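Local coordinates for protein crustacyanin-C1 subunit (PDB 1I4U) that binds the carotenoid astaxanthin as a lipocalin-fold subunit of crustacyanin, the complex that gives the lobster carapace its blue colour, at residues Asn29-Val34 and Thr110-Tyr115. Residues are numbered along the deposited sequence; the frame is centred on the assembly and turned at random.
Sequences NSYAGV and TDYSNY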
loop_
_atom_site.group_PDB
_atom_site.type_symbol
_atom_site.label_atom_id
_atom_site.label_comp_id
_atom_site.label_asym_id
_atom_site.label_seq_id
_atom_site.Cartn_x
_atom_site.Cartn_y
_atom_site.Cartn_z
ATOM N N ASN A 29 -6.327 4.688 23.729
ATOM C CA ASN A 29 -5.305 5.320 24.568
ATOM C C ASN A 29 -4.457 4.253 25.195
ATOM O O ASN A 29 -3.262 4.413 25.435
ATOM C CB ASN A 29 -6.032 6.165 25.592
ATOM C CG ASN A 29 -6.346 7.573 25.103
ATOM O OD1 ASN A 29 -5.431 8.377 24.907
ATOM N ND2 ASN A 29 -7.632 7.901 24.915
ATOM N N SER A 30 -5.060 3.099 25.503
ATOM C CA SER A 30 -4.267 2.031 26.100
ATOM C C SER A 30 -3.315 1.372 25.110
ATOM O O SER A 30 -2.416 0.651 25.557
ATOM C CB SER A 30 -5.192 0.984 26.725
ATOM O OG SER A 30 -5.882 1.519 27.860
ATOM N N TYR A 31 -3.532 1.555 23.831
ATOM C CA TYR A 31 -2.645 1.032 22.796
ATOM C C TYR A 31 -1.479 1.963 22.480
ATOM O O TYR A 31 -0.514 1.587 21.824
ATOM C CB TYR A 31 -3.456 0.730 21.517
ATOM C CG TYR A 31 -2.712 -0.134 20.530
ATOM C CD1 TYR A 31 -2.479 -1.494 20.706
ATOM C CD2 TYR A 31 -2.234 0.466 19.358
ATOM C CE1 TYR A 31 -1.802 -2.243 19.781
ATOM C CE2 TYR A 31 -1.554 -0.321 18.436
ATOM C CZ TYR A 31 -1.334 -1.660 18.637
ATOM O OH TYR A 31 -0.635 -2.388 17.695
ATOM N N ALA A 32 -1.594 3.190 22.972
ATOM C CA ALA A 32 -0.528 4.186 22.726
ATOM C C ALA A 32 0.706 3.844 23.573
ATOM O O ALA A 32 0.727 2.907 24.350
ATOM C CB ALA A 32 -1.026 5.569 22.971
ATOM N N GLY A 33 1.760 4.613 23.364
ATOM C CA GLY A 33 3.009 4.419 24.060
ATOM C C GLY A 33 3.975 3.632 23.164
ATOM O O GLY A 33 3.882 3.603 21.919
ATOM N N VAL A 34 4.918 2.982 23.832
ATOM C CA VAL A 34 6.048 2.345 23.146
ATOM C C VAL A 34 5.825 0.861 23.014
ATOM O O VAL A 34 5.524 0.180 23.999
ATOM C CB VAL A 34 7.354 2.662 23.901
ATOM C CG1 VAL A 34 8.535 1.944 23.240
ATOM C CG2 VAL A 34 7.576 4.165 23.929
ATOM N N THR A 110 -4.562 -8.456 21.542
ATOM C CA THR A 110 -3.672 -7.701 22.403
ATOM C C THR A 110 -4.218 -7.702 23.839
ATOM O O THR A 110 -5.434 -7.757 24.022
ATOM C CB THR A 110 -3.466 -6.270 21.926
ATOM O OG1 THR A 110 -2.508 -5.583 22.756
ATOM C CG2 THR A 110 -4.749 -5.465 21.997
ATOM N N ASP A 111 -3.322 -7.617 24.791
ATOM C CA ASP A 111 -3.705 -7.343 26.183
ATOM C C ASP A 111 -3.316 -5.928 26.578
ATOM O O ASP A 111 -3.454 -5.626 27.778
ATOM C CB ASP A 111 -3.145 -8.379 27.153
ATOM C CG ASP A 111 -1.657 -8.248 27.391
ATOM O OD1 ASP A 111 -1.016 -7.487 26.647
ATOM O OD2 ASP A 111 -1.165 -8.932 28.323
ATOM N N TYR A 112 -2.805 -5.099 25.680
ATOM C CA TYR A 112 -2.411 -3.719 25.845
ATOM C C TYR A 112 -1.167 -3.518 26.722
ATOM O O TYR A 112 -0.405 -2.603 26.411
ATOM C CB TYR A 112 -3.515 -2.783 26.398
ATOM C CG TYR A 112 -4.677 -2.804 25.421
ATOM C CD1 TYR A 112 -4.625 -2.025 24.295
ATOM C CD2 TYR A 112 -5.768 -3.607 25.618
ATOM C CE1 TYR A 112 -5.657 -2.040 23.395
ATOM C CE2 TYR A 112 -6.832 -3.641 24.708
ATOM C CZ TYR A 112 -6.766 -2.841 23.582
ATOM O OH TYR A 112 -7.769 -2.804 22.625
ATOM N N SER A 113 -1.007 -4.300 27.767
ATOM C CA SER A 113 0.101 -4.126 28.703
ATOM C C SER A 113 1.282 -5.038 28.463
ATOM O O SER A 113 2.340 -4.746 29.071
ATOM C CB SER A 113 -0.419 -4.287 30.120
ATOM O OG SER A 113 -0.975 -5.500 30.303
ATOM N N ASN A 114 1.199 -6.097 27.661
ATOM C CA ASN A 114 2.333 -6.978 27.442
ATOM C C ASN A 114 2.616 -7.191 25.955
ATOM O O ASN A 114 3.772 -7.110 25.525
ATOM C CB ASN A 114 2.118 -8.337 28.101
ATOM C CG ASN A 114 2.024 -8.165 29.603
ATOM O OD1 ASN A 114 3.074 -8.068 30.260
ATOM N ND2 ASN A 114 0.828 -8.078 30.106
ATOM N N TYR A 115 1.569 -7.521 25.175
ATOM C CA TYR A 115 1.798 -7.962 23.807
ATOM C C TYR A 115 0.722 -7.481 22.874
ATOM O O TYR A 115 -0.392 -7.212 23.299
ATOM C CB TYR A 115 1.864 -9.521 23.808
ATOM C CG TYR A 115 0.532 -10.172 23.996
ATOM C CD1 TYR A 115 0.004 -10.326 25.274
ATOM C CD2 TYR A 115 -0.226 -10.605 22.918
ATOM C CE1 TYR A 115 -1.217 -10.915 25.475
ATOM C CE2 TYR A 115 -1.452 -11.185 23.121
ATOM C CZ TYR A 115 -1.944 -11.334 24.390
ATOM O OH TYR A 115 -3.180 -11.905 24.654
#
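The ring of Tyr-112 packs against Ser-30 and Tyr-31, in the short helix 28-31, and nearly all contact between 29-34 and 110-115 passes through it. The side-chain packing is apolar. CD1 of Tyr-112 lies 3.9 Å from CB of Ser-30, and CE1 of Tyr-112 lies 4.0 Å from CB of Tyr-31. The backbone also takes part: O of Ser-30 stands 3.7 Å from CD1 of Tyr-112, and CA of Tyr-31 meets the ring at its edge. CG of Tyr-112 is anti to its carbonyl carbon (chi1 -60°), which directs the ring to the helix. The two tyrosine side chains cross at about a right angle. On one face of the Tyr-112 ring sits CG2 of Thr-110, toward the rim.

A network of side-chain hydrogen bonds shapes 110-115, the turn joining strands 102-110 and 115-123. OG1 of Thr-110 donates to O of Tyr-115 (2.7 Å) and accepts from N of Tyr-112 (3.0 Å), an ST turn. OD1 of Asp-111 takes N of Asn-114 at 2.8 Å, an Asx motif, and N of Tyr-115 from the opposite face of the carboxylate. OD2 of Asp-111 accepts from ND2 of Asn-114 at 2.8 Å.

Arg-138 links the two segments. It donates to O of Tyr-112 on one side, and to O of Ala-32 and O of Val-34 on the other. NE1 of Trp-35 hydrogen-bonds O of Tyr-31, and the Trp-35 and Tyr-31 rings meet.

The contact joins a hairpin turn of the lipocalin barrel to the short helix leading into strand 33-41. No direct hydrogen bond crosses it, so cohesion here rests on van der Waals packing, with Arg-138 adding a polar link.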